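Local coordinates for putative branched-chain amino acid transport system substrate-binding protein (Rhodopseudomonas palustris, PDB 3TX6) that probably binds aromatic acids derived from lignin, such as p-coumaric acid and its relatives, and passes them to an ABC transporter for uptake, at residues Y220-A226 with V241-S245; M122-Y127 with W151-L155; G142-G148 with G197-A202; H129-I135 with G217-Q221. All blocks are in the same frame, centred on the assembly; numbering follows the deposited sequence. Where two conformers were deposited one is given.

Contact 1 of 4, residues Y220-A226 with V241-S245. With ENO (3-(4-hydroxy-phenyl)pyruvic acid), chain D.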
loop_
_atom_site.group_PDB
_atom_site.type_symbol
_atom_site.label_atom_id
_atom_site.label_comp_id
_atom_site.label_asym_id
_atom_site.label_seq_id
_atom_site.Cartn_x
_atom_site.Cartn_y
_atom_site.Cartn_z
ATOM N N TYR A 220 6.007 -12.085 -11.768
ATOM C CA TYR A 220 4.963 -11.183 -11.355
ATOM C C TYR A 220 5.292 -10.640 -9.978
ATOM O O TYR A 220 5.765 -11.373 -9.068
ATOM C CB TYR A 220 3.600 -11.911 -11.353
ATOM C CG TYR A 220 3.069 -12.253 -12.758
ATOM C CD1 TYR A 220 3.556 -13.349 -13.512
ATOM C CD2 TYR A 220 2.104 -11.477 -13.332
ATOM C CE1 TYR A 220 3.086 -13.593 -14.809
ATOM C CE2 TYR A 220 1.621 -11.738 -14.627
ATOM C CZ TYR A 220 2.117 -12.796 -15.365
ATOM O OH TYR A 220 1.587 -13.027 -16.644
ATOM N N GLN A 221 5.053 -9.342 -9.839
ATOM C CA GLN A 221 5.382 -8.628 -8.598
ATOM C C GLN A 221 4.131 -7.991 -8.054
ATOM O O GLN A 221 3.251 -7.534 -8.842
ATOM C CB GLN A 221 6.471 -7.548 -8.780
ATOM C CG GLN A 221 7.872 -8.070 -9.068
ATOM C CD GLN A 221 8.615 -8.562 -7.838
ATOM O OE1 GLN A 221 8.203 -8.272 -6.707
ATOM N NE2 GLN A 221 9.742 -9.258 -8.031
ATOM N N THR A 222 4.086 -7.909 -6.712
ATOM C CA THR A 222 3.014 -7.205 -6.039
ATOM C C THR A 222 3.207 -5.697 -5.994
ATOM O O THR A 222 4.249 -5.173 -6.370
ATOM C CB THR A 222 2.864 -7.690 -4.584
ATOM O OG1 THR A 222 3.926 -7.199 -3.738
ATOM C CG2 THR A 222 2.791 -9.230 -4.489
ATOM N N HIS A 223 2.174 -5.012 -5.504
ATOM C CA HIS A 223 2.194 -3.561 -5.401
ATOM C C HIS A 223 3.148 -3.069 -4.322
ATOM O O HIS A 223 3.464 -1.892 -4.292
ATOM C CB HIS A 223 0.799 -2.947 -5.290
ATOM C CG HIS A 223 -0.085 -3.523 -4.187
ATOM N ND1 HIS A 223 -0.094 -4.831 -3.829
ATOM C CD2 HIS A 223 -1.131 -2.918 -3.485
ATOM C CE1 HIS A 223 -1.070 -5.000 -2.872
ATOM N NE2 HIS A 223 -1.681 -3.836 -2.679
ATOM N N GLY A 224 3.636 -3.980 -3.470
ATOM C CA GLY A 224 4.731 -3.683 -2.547
ATOM C C GLY A 224 6.047 -3.380 -3.225
ATOM O O GLY A 224 6.976 -2.873 -2.543
ATOM N N ALA A 225 6.116 -3.607 -4.549
ATOM C CA ALA A 225 7.322 -3.330 -5.334
ATOM C C ALA A 225 7.257 -2.028 -6.167
ATOM O O ALA A 225 8.223 -1.718 -6.832
ATOM C CB ALA A 225 7.647 -4.528 -6.284
ATOM N N ALA A 226 6.144 -1.284 -6.162
ATOM C CA ALA A 226 5.870 -0.227 -7.155
ATOM C C ALA A 226 6.532 1.121 -6.784
ATOM O O ALA A 226 5.876 2.127 -6.447
ATOM C CB ALA A 226 4.355 -0.073 -7.367
ATOM N N VAL A 241 8.855 -7.590 -16.396
ATOM C CA VAL A 241 8.131 -7.951 -15.172
ATOM C C VAL A 241 6.724 -7.465 -15.351
ATOM O O VAL A 241 6.463 -6.462 -16.106
ATOM C CB VAL A 241 8.807 -7.349 -13.903
ATOM C CG1 VAL A 241 8.593 -5.838 -13.817
ATOM C CG2 VAL A 241 8.350 -8.039 -12.597
ATOM N N LEU A 242 5.786 -8.170 -14.731
ATOM C CA LEU A 242 4.412 -7.638 -14.630
ATOM C C LEU A 242 4.204 -7.300 -13.175
ATOM O O LEU A 242 4.525 -8.092 -12.291
ATOM C CB LEU A 242 3.380 -8.687 -15.051
ATOM C CG LEU A 242 3.299 -9.094 -16.517
ATOM C CD1 LEU A 242 3.311 -7.873 -17.474
ATOM C CD2 LEU A 242 4.486 -10.030 -16.751
HETATM N N MSE A 243 3.607 -6.146 -12.939
HETATM C CA MSE A 243 3.562 -5.615 -11.572
HETATM C C MSE A 243 2.250 -4.951 -11.378
HETATM O O MSE A 243 1.835 -4.120 -12.207
HETATM C CB MSE A 243 4.720 -4.632 -11.380
HETATM C CG MSE A 243 4.534 -3.923 -10.051
HETATM SE SE MSE A 243 5.925 -2.622 -9.710
HETATM C CE MSE A 243 7.585 -3.692 -9.874
ATOM N N ALA A 244 1.558 -5.334 -10.306
ATOM C CA ALA A 244 0.308 -4.667 -9.931
ATOM C C ALA A 244 0.705 -3.334 -9.326
ATOM O O ALA A 244 1.682 -3.255 -8.556
ATOM C CB ALA A 244 -0.488 -5.503 -8.921
ATOM N N SER A 245 -0.012 -2.273 -9.708
ATOM C CA SER A 245 0.293 -0.932 -9.230
ATOM C C SER A 245 -0.972 -0.154 -9.094
ATOM O O SER A 245 -1.915 -0.367 -9.821
ATOM C CB SER A 245 1.153 -0.233 -10.268
ATOM O OG SER A 245 1.492 1.042 -9.912
HETATM O O4 ENO D . 2.430 -4.220 3.398
HETATM C C9 ENO D . 2.781 -1.556 1.297
HETATM C C8 ENO D . 1.929 -0.769 0.549
HETATM C C7 ENO D . 1.313 -1.268 -0.609
HETATM C C6 ENO D . 1.502 -2.598 -0.931
HETATM C C5 ENO D . 2.372 -3.398 -0.198
HETATM C C4 ENO D . 3.016 -2.888 0.944
HETATM O O3 ENO D . 0.446 -0.439 -1.310
HETATM C C3 ENO D . 4.010 -3.718 1.707
HETATM C C2 ENO D . 3.559 -4.430 2.924
HETATM C C1 ENO D . 4.533 -5.276 3.600
HETATM O O2 ENO D . 4.179 -5.837 4.657
HETATM O O1 ENO D . 5.696 -5.439 3.123
#
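Leu242 and Tyr220 lie side by side on the parallel strands 242-245 and 218-221, which with helix 228-234 form a beta-alpha-beta unit. Gln221 N donates to Leu242 O at 2.8 Å, and Gln221 O accepts from Ala244 N at 3.1 Å. Leu242 CB meets the Tyr220 ring at CD2, 3.5 Å away. Leu242 CD2 goes on over one ring face, 4.1 Å from the centroid, in a CH-pi contact. With a serine in place of Tyr220 this face would be lost, which would probably open a gap beside Leu242 and leave His129 without its hydrogen-bond mate. Gln221 and Met243 point to the other face of the sheet. Gln221 CG touches Val241 CG2 at 3.6 Å; beyond it the chain bends (chi2 -79°) and NE2 reaches Ala203 O and Gln207 OE1. Met243, a selenomethionine, runs straight to SE in the conformer described. SE sits 3.5 Å from Ala226 CA, and CE lies against Ala225 CB. These two alanines follow an ST turn, in which Thr222 OG1 accepts from Gly224 N and also bonds Tyr147 OH. The same loop borders the ligand pocket: ENO C6 lies over the centre of the His223 ring, 3.7 Å from His223 CG.

Contact 2 of 4, residues M122-Y127 with W151-L155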
loop_
_atom_site.group_PDB
_atom_site.type_symbol
_atom_site.label_atom_id
_atom_site.label_comp_id
_atom_site.label_asym_id
_atom_site.label_seq_id
_atom_site.Cartn_x
_atom_site.Cartn_y
_atom_site.Cartn_z
HETATM N N MSE A 122 -5.361 -6.884 -6.467
HETATM C CA MSE A 122 -4.059 -6.946 -7.113
HETATM C C MSE A 122 -3.765 -8.326 -7.659
HETATM O O MSE A 122 -3.248 -8.468 -8.778
HETATM C CB MSE A 122 -2.984 -6.372 -6.152
HETATM C CG MSE A 122 -3.308 -4.919 -5.704
HETATM SE SE MSE A 122 -3.856 -3.775 -7.142
HETATM C CE MSE A 122 -2.526 -2.342 -7.014
ATOM N N GLY A 123 -4.108 -9.360 -6.901
ATOM C CA GLY A 123 -3.986 -10.693 -7.415
ATOM C C GLY A 123 -4.766 -10.888 -8.719
ATOM O O GLY A 123 -4.222 -11.405 -9.725
ATOM N N LYS A 124 -6.021 -10.430 -8.760
ATOM C CA LYS A 124 -6.851 -10.652 -9.957
ATOM C C LYS A 124 -6.213 -10.073 -11.199
ATOM O O LYS A 124 -6.230 -10.731 -12.247
ATOM C CB LYS A 124 -8.247 -10.057 -9.762
ATOM C CG LYS A 124 -9.242 -10.385 -10.885
ATOM C CD LYS A 124 -10.673 -9.905 -10.540
ATOM C CE LYS A 124 -11.687 -10.179 -11.661
ATOM N NZ LYS A 124 -13.104 -9.777 -11.336
ATOM N N VAL A 125 -5.638 -8.869 -11.101
ATOM C CA VAL A 125 -5.053 -8.240 -12.285
ATOM C C VAL A 125 -3.838 -9.043 -12.752
ATOM O O VAL A 125 -3.585 -9.201 -13.948
ATOM C CB VAL A 125 -4.817 -6.699 -12.136
ATOM C CG1 VAL A 125 -3.515 -6.333 -11.397
ATOM C CG2 VAL A 125 -4.854 -6.037 -13.489
ATOM N N LEU A 126 -3.079 -9.591 -11.835
ATOM C CA LEU A 126 -1.923 -10.407 -12.198
ATOM C C LEU A 126 -2.329 -11.744 -12.788
ATOM O O LEU A 126 -1.780 -12.171 -13.811
ATOM C CB LEU A 126 -1.042 -10.654 -10.988
ATOM C CG LEU A 126 -0.392 -9.418 -10.312
ATOM C CD1 LEU A 126 0.324 -9.851 -9.018
ATOM C CD2 LEU A 126 0.562 -8.707 -11.270
ATOM N N TYR A 127 -3.281 -12.415 -12.150
ATOM C CA TYR A 127 -3.714 -13.733 -12.635
ATOM C C TYR A 127 -4.431 -13.624 -14.002
ATOM O O TYR A 127 -4.318 -14.525 -14.828
ATOM C CB TYR A 127 -4.597 -14.491 -11.636
ATOM C CG TYR A 127 -4.148 -14.417 -10.179
ATOM C CD1 TYR A 127 -2.810 -14.422 -9.851
ATOM C CD2 TYR A 127 -5.072 -14.347 -9.131
ATOM C CE1 TYR A 127 -2.393 -14.297 -8.543
ATOM C CE2 TYR A 127 -4.656 -14.246 -7.812
ATOM C CZ TYR A 127 -3.313 -14.205 -7.533
ATOM O OH TYR A 127 -2.833 -14.087 -6.240
ATOM N N TRP A 151 -0.921 -13.032 0.384
ATOM C CA TRP A 151 -0.652 -13.208 -1.067
ATOM C C TRP A 151 -0.708 -14.639 -1.483
ATOM O O TRP A 151 -1.338 -14.981 -2.504
ATOM C CB TRP A 151 0.683 -12.580 -1.416
ATOM C CG TRP A 151 0.505 -11.145 -1.852
ATOM C CD1 TRP A 151 0.881 -9.977 -1.197
ATOM C CD2 TRP A 151 -0.078 -10.738 -3.101
ATOM N NE1 TRP A 151 0.552 -8.894 -1.944
ATOM C CE2 TRP A 151 -0.079 -9.300 -3.112
ATOM C CE3 TRP A 151 -0.639 -11.426 -4.182
ATOM C CZ2 TRP A 151 -0.541 -8.577 -4.204
ATOM C CZ3 TRP A 151 -1.094 -10.680 -5.254
ATOM C CH2 TRP A 151 -1.061 -9.294 -5.259
ATOM N N PHE A 152 -0.073 -15.501 -0.698
ATOM C CA PHE A 152 -0.175 -16.933 -0.997
ATOM C C PHE A 152 -1.610 -17.424 -0.944
ATOM O O PHE A 152 -2.021 -18.155 -1.828
ATOM C CB PHE A 152 0.707 -17.809 -0.118
ATOM C CG PHE A 152 0.652 -19.252 -0.498
ATOM C CD1 PHE A 152 1.158 -19.682 -1.726
ATOM C CD2 PHE A 152 0.085 -20.174 0.349
ATOM C CE1 PHE A 152 1.081 -21.006 -2.095
ATOM C CE2 PHE A 152 0.023 -21.505 -0.007
ATOM C CZ PHE A 152 0.526 -21.919 -1.225
ATOM N N ASN A 153 -2.353 -17.056 0.085
ATOM C CA ASN A 153 -3.710 -17.526 0.198
ATOM C C ASN A 153 -4.564 -17.087 -0.987
ATOM O O ASN A 153 -5.436 -17.845 -1.457
ATOM C CB ASN A 153 -4.342 -17.042 1.486
ATOM C CG ASN A 153 -3.737 -17.664 2.712
ATOM O OD1 ASN A 153 -3.007 -18.655 2.639
ATOM N ND2 ASN A 153 -4.076 -17.093 3.864
ATOM N N ASP A 154 -4.309 -15.880 -1.465
ATOM C CA ASP A 154 -5.029 -15.359 -2.614
ATOM C C ASP A 154 -4.654 -16.144 -3.890
ATOM O O ASP A 154 -5.534 -16.453 -4.723
ATOM C CB ASP A 154 -4.749 -13.852 -2.796
ATOM C CG ASP A 154 -5.529 -13.250 -3.957
ATOM O OD1 ASP A 154 -6.759 -13.144 -3.805
ATOM O OD2 ASP A 154 -4.918 -12.929 -5.030
ATOM N N LEU A 155 -3.370 -16.468 -4.059
ATOM C CA LEU A 155 -2.951 -17.266 -5.215
ATOM C C LEU A 155 -3.662 -18.625 -5.202
ATOM O O LEU A 155 -4.115 -19.117 -6.235
ATOM C CB LEU A 155 -1.436 -17.465 -5.213
ATOM C CG LEU A 155 -0.780 -18.269 -6.326
ATOM C CD1 LEU A 155 -0.969 -17.662 -7.700
ATOM C CD2 LEU A 155 0.718 -18.495 -6.033
#
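Tyr127 and Asp154 join helices 119-130 and 146-161 in a buried contact, helix-helix packing in the lobe built on the seven-stranded sheet of a periplasmic binding protein. The short helical segments pass 10.4 Å apart with their directions 51° apart. Followed outward, Tyr127 CB lies 3.7 Å from Gly123 O, one turn back on its own helix. CG stands anti to the carbonyl carbon (chi1 -42°), which brings the ring under that same Gly123 O. At the ring's far end, CE1 meets Leu155 CD1 at 3.7 Å, while CE2 passes close to Asp154 OD2. The tip, OH, donates to Asp154 OD2 at 2.7 Å. It meets the anti side of that oxygen, 28° out of the carboxylate plane. Asp154 OD1 has a second partner, Gln158 NE2, so both carboxylate oxygens are held. A phenylalanine at Tyr127 would lack the hydroxyl and is likely to leave the buried Asp154 OD2 without this donor. A CB on Gly123 would run into Asp154 OD2. Trp151 CZ3 comes in beside this glycine, 3.6 Å from Gly123 CA. Trp151 CH2 also meets the first helix, 3.6 Å from Met122 CB and 4.0 Å from Leu126 CD1.

Contact 3 of 4, residues G142-G148 with G197-A202. With ENO (3-(4-hydroxy-phenyl)pyruvic acid), chain D.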
loop_
_atom_site.group_PDB
_atom_site.type_symbol
_atom_site.label_atom_id
_atom_site.label_comp_id
_atom_site.label_asym_id
_atom_site.label_seq_id
_atom_site.Cartn_x
_atom_site.Cartn_y
_atom_site.Cartn_z
ATOM N N GLY A 142 7.547 -15.747 -1.278
ATOM C CA GLY A 142 7.103 -14.572 -0.520
ATOM C C GLY A 142 7.455 -14.635 0.957
ATOM O O GLY A 142 8.005 -15.615 1.458
ATOM N N TYR A 143 7.160 -13.559 1.672
ATOM C CA TYR A 143 7.507 -13.516 3.099
ATOM C C TYR A 143 6.830 -14.584 3.903
ATOM O O TYR A 143 5.670 -14.959 3.648
ATOM C CB TYR A 143 7.144 -12.190 3.778
ATOM C CG TYR A 143 7.766 -10.940 3.207
ATOM C CD1 TYR A 143 9.106 -10.879 2.866
ATOM C CD2 TYR A 143 7.030 -9.772 3.137
ATOM C CE1 TYR A 143 9.658 -9.712 2.385
ATOM C CE2 TYR A 143 7.569 -8.608 2.653
ATOM C CZ TYR A 143 8.906 -8.565 2.307
ATOM O OH TYR A 143 9.446 -7.405 1.826
ATOM N N SER A 144 7.541 -15.004 4.947
ATOM C CA SER A 144 7.025 -15.907 5.984
ATOM C C SER A 144 6.313 -15.098 7.086
ATOM O O SER A 144 6.628 -15.197 8.266
ATOM C CB SER A 144 8.164 -16.760 6.558
ATOM O OG SER A 144 9.231 -15.951 7.006
ATOM N N ASP A 145 5.377 -14.248 6.697
ATOM C CA ASP A 145 4.561 -13.493 7.685
ATOM C C ASP A 145 3.188 -13.149 7.063
ATOM O O ASP A 145 2.887 -13.625 5.983
ATOM C CB ASP A 145 5.335 -12.280 8.219
ATOM C CG ASP A 145 5.499 -11.140 7.205
ATOM O OD1 ASP A 145 4.879 -11.139 6.148
ATOM O OD2 ASP A 145 6.336 -10.261 7.459
ATOM N N SER A 146 2.398 -12.325 7.740
ATOM C CA SER A 146 1.007 -12.069 7.344
ATOM C C SER A 146 0.892 -11.555 5.908
ATOM O O SER A 146 0.004 -11.980 5.172
ATOM C CB SER A 146 0.321 -11.115 8.328
ATOM O OG SER A 146 1.047 -9.906 8.474
ATOM N N TYR A 147 1.796 -10.666 5.497
ATOM C CA TYR A 147 1.761 -10.137 4.129
ATOM C C TYR A 147 1.993 -11.263 3.118
ATOM O O TYR A 147 1.256 -11.381 2.124
ATOM C CB TYR A 147 2.813 -9.031 3.928
ATOM C CG TYR A 147 2.799 -8.406 2.529
ATOM C CD1 TYR A 147 1.810 -7.487 2.144
ATOM C CD2 TYR A 147 3.754 -8.772 1.571
ATOM C CE1 TYR A 147 1.799 -6.943 0.870
ATOM C CE2 TYR A 147 3.749 -8.209 0.293
ATOM C CZ TYR A 147 2.751 -7.323 -0.069
ATOM O OH TYR A 147 2.702 -6.736 -1.314
ATOM N N GLY A 148 3.033 -12.062 3.330
ATOM C CA GLY A 148 3.260 -13.217 2.441
ATOM C C GLY A 148 2.143 -14.257 2.450
ATOM O O GLY A 148 1.860 -14.851 1.426
ATOM N N GLY A 197 5.899 -12.477 -3.535
ATOM C CA GLY A 197 5.095 -11.808 -2.455
ATOM C C GLY A 197 5.989 -11.098 -1.432
ATOM O O GLY A 197 6.287 -11.594 -0.341
ATOM N N ALA A 198 6.456 -9.920 -1.812
ATOM C CA ALA A 198 7.399 -9.216 -0.993
ATOM C C ALA A 198 7.227 -7.717 -1.304
ATOM O O ALA A 198 6.258 -7.318 -1.952
ATOM C CB ALA A 198 8.806 -9.733 -1.271
ATOM N N SER A 199 8.149 -6.889 -0.823
ATOM C CA SER A 199 8.035 -5.436 -0.966
ATOM C C SER A 199 9.422 -4.839 -0.870
ATOM O O SER A 199 10.343 -5.463 -0.353
ATOM C CB SER A 199 7.155 -4.856 0.125
ATOM O OG SER A 199 7.703 -5.096 1.404
ATOM N N GLY A 200 9.550 -3.635 -1.404
ATOM C CA GLY A 200 10.781 -2.872 -1.367
ATOM C C GLY A 200 11.958 -3.609 -1.914
ATOM O O GLY A 200 11.874 -4.224 -3.001
ATOM N N THR A 201 13.067 -3.520 -1.183
ATOM C CA THR A 201 14.338 -4.010 -1.702
ATOM C C THR A 201 14.253 -5.533 -1.771
ATOM O O THR A 201 14.721 -6.125 -2.728
ATOM C CB THR A 201 15.551 -3.461 -0.892
ATOM O OG1 THR A 201 15.453 -3.828 0.484
ATOM C CG2 THR A 201 15.582 -1.967 -0.999
ATOM N N ALA A 202 13.528 -6.140 -0.827
ATOM C CA ALA A 202 13.343 -7.584 -0.849
ATOM C C ALA A 202 12.579 -8.106 -2.089
ATOM O O ALA A 202 12.819 -9.242 -2.509
ATOM C CB ALA A 202 12.674 -8.010 0.443
HETATM O O4 ENO D . 2.430 -4.220 3.398
HETATM C C9 ENO D . 2.781 -1.556 1.297
HETATM C C8 ENO D . 1.929 -0.769 0.549
HETATM C C7 ENO D . 1.313 -1.268 -0.609
HETATM C C6 ENO D . 1.502 -2.598 -0.931
HETATM C C5 ENO D . 2.372 -3.398 -0.198
HETATM C C4 ENO D . 3.016 -2.888 0.944
HETATM O O3 ENO D . 0.446 -0.439 -1.310
HETATM C C3 ENO D . 4.010 -3.718 1.707
HETATM C C2 ENO D . 3.559 -4.430 2.924
HETATM C C1 ENO D . 4.533 -5.276 3.600
HETATM O O2 ENO D . 4.179 -5.837 4.657
HETATM O O1 ENO D . 5.696 -5.439 3.123
#
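The Tyr143 ring has Ala198 CA over one face, 3.9 Å from the centroid, in a CH-pi contact. Gly197 O lies over the same face, also offset toward the rim. In the ring plane, at the hydroxyl end, are Ser199 OG and Ala202 CB. The Tyr147 ring has the bound ENO on one face, with C2 3.6 Å above its plane. Ala198 N lies at the edge of that ring, in its plane; Ala198 O is 3.5 Å from Tyr147 CE2. Ser199 links the ligand to Tyr143. Its OG lies between the backbone N and the carbonyl carbon (chi1 62°) and from there donates to ENO O1 at 2.7 Å. Tyr143 OH is 2.9 Å from Ser199 OG; a bond from the phenol is possible but not settled. Beneath the pocket the parallel strands 137-143 and 193-197 meet. Tyr143 N donates to Gly197 O at 2.9 Å. The CA atoms of Gly142 and Gly197 are 3.9 Å apart, and a CB on Gly142 would clash with Gly197 O. Asp145 is the N-cap of helix 146-161, through weak bonds from Tyr147 N and Gly148 N to OD1. Its OD2 makes a salt bridge to Arg174, which also binds ENO. Loops leaving the C-terminal ends of parallel strands to line a cleft between two lobes are the ligand site of a periplasmic binding protein.

Contact 4 of 4, residues H129-I135 with G217-Q221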
loop_
_atom_site.group_PDB
_atom_site.type_symbol
_atom_site.label_atom_id
_atom_site.label_comp_id
_atom_site.label_asym_id
_atom_site.label_seq_id
_atom_site.Cartn_x
_atom_site.Cartn_y
_atom_site.Cartn_z
ATOM N N HIS A 129 -3.737 -11.534 -16.361
ATOM C CA HIS A 129 -2.646 -11.481 -17.302
ATOM C C HIS A 129 -2.005 -12.810 -17.526
ATOM O O HIS A 129 -1.732 -13.172 -18.696
ATOM C CB HIS A 129 -1.619 -10.466 -16.853
ATOM C CG HIS A 129 -0.530 -10.256 -17.835
ATOM N ND1 HIS A 129 0.581 -11.020 -17.862
ATOM C CD2 HIS A 129 -0.410 -9.326 -18.869
ATOM C CE1 HIS A 129 1.373 -10.595 -18.889
ATOM N NE2 HIS A 129 0.776 -9.538 -19.467
HETATM N N MSE A 130 -1.751 -13.558 -16.450
HETATM C CA MSE A 130 -1.191 -14.909 -16.570
HETATM C C MSE A 130 -2.032 -15.709 -17.555
HETATM O O MSE A 130 -1.500 -16.282 -18.488
HETATM C CB MSE A 130 -1.092 -15.587 -15.192
HETATM C CG MSE A 130 -0.056 -14.981 -14.212
HETATM SE SE MSE A 130 -0.137 -16.018 -12.527
HETATM C CE MSE A 130 0.920 -14.708 -11.459
ATOM N N LYS A 131 -3.355 -15.702 -17.393
ATOM C CA LYS A 131 -4.239 -16.540 -18.210
ATOM C C LYS A 131 -4.492 -16.028 -19.639
ATOM O O LYS A 131 -5.244 -16.642 -20.434
ATOM C CB LYS A 131 -5.572 -16.795 -17.513
ATOM C CG LYS A 131 -5.468 -17.484 -16.154
ATOM C CD LYS A 131 -4.645 -18.780 -16.126
ATOM C CE LYS A 131 -5.170 -19.855 -17.086
ATOM N NZ LYS A 131 -4.269 -21.045 -17.162
ATOM N N LYS A 132 -3.880 -14.906 -19.961
ATOM C CA LYS A 132 -3.823 -14.401 -21.301
ATOM C C LYS A 132 -2.446 -14.696 -21.922
ATOM O O LYS A 132 -2.250 -14.493 -23.132
ATOM C CB LYS A 132 -4.153 -12.891 -21.312
ATOM C CG LYS A 132 -5.661 -12.568 -21.233
ATOM C CD LYS A 132 -6.202 -11.960 -22.543
ATOM C CE LYS A 132 -7.182 -12.867 -23.294
ATOM N NZ LYS A 132 -6.630 -13.972 -24.150
ATOM N N ASN A 133 -1.520 -15.226 -21.129
ATOM C CA ASN A 133 -0.144 -15.387 -21.576
ATOM C C ASN A 133 0.370 -16.807 -21.393
ATOM O O ASN A 133 1.557 -17.040 -21.171
ATOM C CB ASN A 133 0.761 -14.338 -20.920
ATOM C CG ASN A 133 0.527 -12.956 -21.480
ATOM O OD1 ASN A 133 -0.298 -12.189 -20.970
ATOM N ND2 ASN A 133 1.228 -12.639 -22.581
ATOM N N ASN A 134 -0.550 -17.755 -21.549
ATOM C CA ASN A 134 -0.208 -19.174 -21.584
ATOM C C ASN A 134 0.493 -19.618 -20.319
ATOM O O ASN A 134 1.405 -20.435 -20.372
ATOM C CB ASN A 134 0.591 -19.562 -22.868
ATOM C CG ASN A 134 0.582 -21.062 -23.107
ATOM O OD1 ASN A 134 -0.361 -21.753 -22.672
ATOM N ND2 ASN A 134 1.629 -21.588 -23.754
ATOM N N ILE A 135 0.073 -19.060 -19.179
ATOM C CA ILE A 135 0.618 -19.531 -17.909
ATOM C C ILE A 135 -0.324 -20.578 -17.336
ATOM O O ILE A 135 -1.478 -20.260 -17.038
ATOM C CB ILE A 135 0.768 -18.406 -16.899
ATOM C CG1 ILE A 135 1.559 -17.264 -17.533
ATOM C CG2 ILE A 135 1.394 -18.938 -15.594
ATOM C CD1 ILE A 135 2.935 -17.664 -17.923
ATOM N N GLY A 217 10.589 -18.030 -17.309
ATOM C CA GLY A 217 9.161 -17.737 -17.242
ATOM C C GLY A 217 8.858 -16.301 -16.899
ATOM O O GLY A 217 9.772 -15.507 -16.583
ATOM N N LEU A 218 7.568 -15.962 -17.017
ATOM C CA LEU A 218 7.097 -14.659 -16.602
ATOM C C LEU A 218 7.230 -14.504 -15.078
ATOM O O LEU A 218 6.952 -15.438 -14.323
ATOM C CB LEU A 218 5.667 -14.373 -17.095
ATOM C CG LEU A 218 5.430 -14.231 -18.617
ATOM C CD1 LEU A 218 3.961 -13.946 -18.951
ATOM C CD2 LEU A 218 6.334 -13.125 -19.185
ATOM N N ILE A 219 7.694 -13.334 -14.633
ATOM C CA ILE A 219 7.708 -13.014 -13.170
ATOM C C ILE A 219 6.762 -11.868 -12.854
ATOM O O ILE A 219 6.666 -10.843 -13.626
ATOM C CB ILE A 219 9.118 -12.614 -12.681
ATOM C CG1 ILE A 219 10.116 -13.741 -12.939
ATOM C CG2 ILE A 219 9.106 -12.208 -11.188
ATOM C CD1 ILE A 219 11.589 -13.336 -12.712
ATOM N N TYR A 220 6.007 -12.085 -11.768
ATOM C CA TYR A 220 4.963 -11.183 -11.355
ATOM C C TYR A 220 5.292 -10.640 -9.978
ATOM O O TYR A 220 5.765 -11.373 -9.068
ATOM C CB TYR A 220 3.600 -11.911 -11.353
ATOM C CG TYR A 220 3.069 -12.253 -12.758
ATOM C CD1 TYR A 220 3.556 -13.349 -13.512
ATOM C CD2 TYR A 220 2.104 -11.477 -13.332
ATOM C CE1 TYR A 220 3.086 -13.593 -14.809
ATOM C CE2 TYR A 220 1.621 -11.738 -14.627
ATOM C CZ TYR A 220 2.117 -12.796 -15.365
ATOM O OH TYR A 220 1.587 -13.027 -16.644
ATOM N N GLN A 221 5.053 -9.342 -9.839
ATOM C CA GLN A 221 5.382 -8.628 -8.598
ATOM C C GLN A 221 4.131 -7.991 -8.054
ATOM O O GLN A 221 3.251 -7.534 -8.842
ATOM C CB GLN A 221 6.471 -7.548 -8.780
ATOM C CG GLN A 221 7.872 -8.070 -9.068
ATOM C CD GLN A 221 8.615 -8.562 -7.838
ATOM O OE1 GLN A 221 8.203 -8.272 -6.707
ATOM N NE2 GLN A 221 9.742 -9.258 -8.031
#
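His129 meets Tyr220 near the end of helix 119-130. With CG anti to its own N (chi1 -174°), the imidazole brings ND1 to Tyr220 OH at 2.6 Å, a short hydrogen bond in which either may be the donor. The hydroxyl lies in the imidazole plane, at its edge. The two rings meet rim to rim, their planes 63° apart. Met130, a selenomethionine, comes next. In the conformer described its CG lies over the Tyr220 ring, 3.3 Å from CZ. Extended beyond CG, the chain carries CE to 3.5 Å from Tyr220 CG, at the other end of the ring. SE stands off the same face, 4.7 Å from the ring centroid, a Met-aromatic contact. Met130 and Leu242 thus take opposite faces of this ring. The arrangement is helix-on-sheet packing: the C-terminal end of the helix rests on strand 218-221 of the seven-stranded sheet. The chain then leaves the helix in a type I turn from Met130 to Asn133. Met130 O accepts from Asn133 N and, from the opposite face of the carbonyl, from Ile135 N. Lys131 NZ turns back to Ile135 O at 2.9 Å and also bonds Gly163 O. Beyond the turn, Asn133 CB lies 3.8 Å from Leu218 CD1, at the partly exposed border of the contact. Ile135 points toward the strand, and its CD1 meets the same Leu218 CD1 at 4.0 Å.

In the fold
All four contacts lie in the lobe built on the seven-stranded sheet. Contacts 1 and 4 share strand 218-221, contacts 2 and 4 share helix 119-130, and contacts 2 and 3 share helix 146-161. The centre of contact 1 is about 11 Å from that of contact 2 and about 12 Å from those of contacts 3 and 4; the centres of contacts 3 and 4 are about 20 Å apart. Along the chain, contacts 2 and 3 close before contact 1 opens, while contact 4 spans contact 3. The pocket-lining contacts 1 and 3 and the more distant contact 4 thus belong to one sheet and its covering helices, in one of the two lobes that probably close on the ligand.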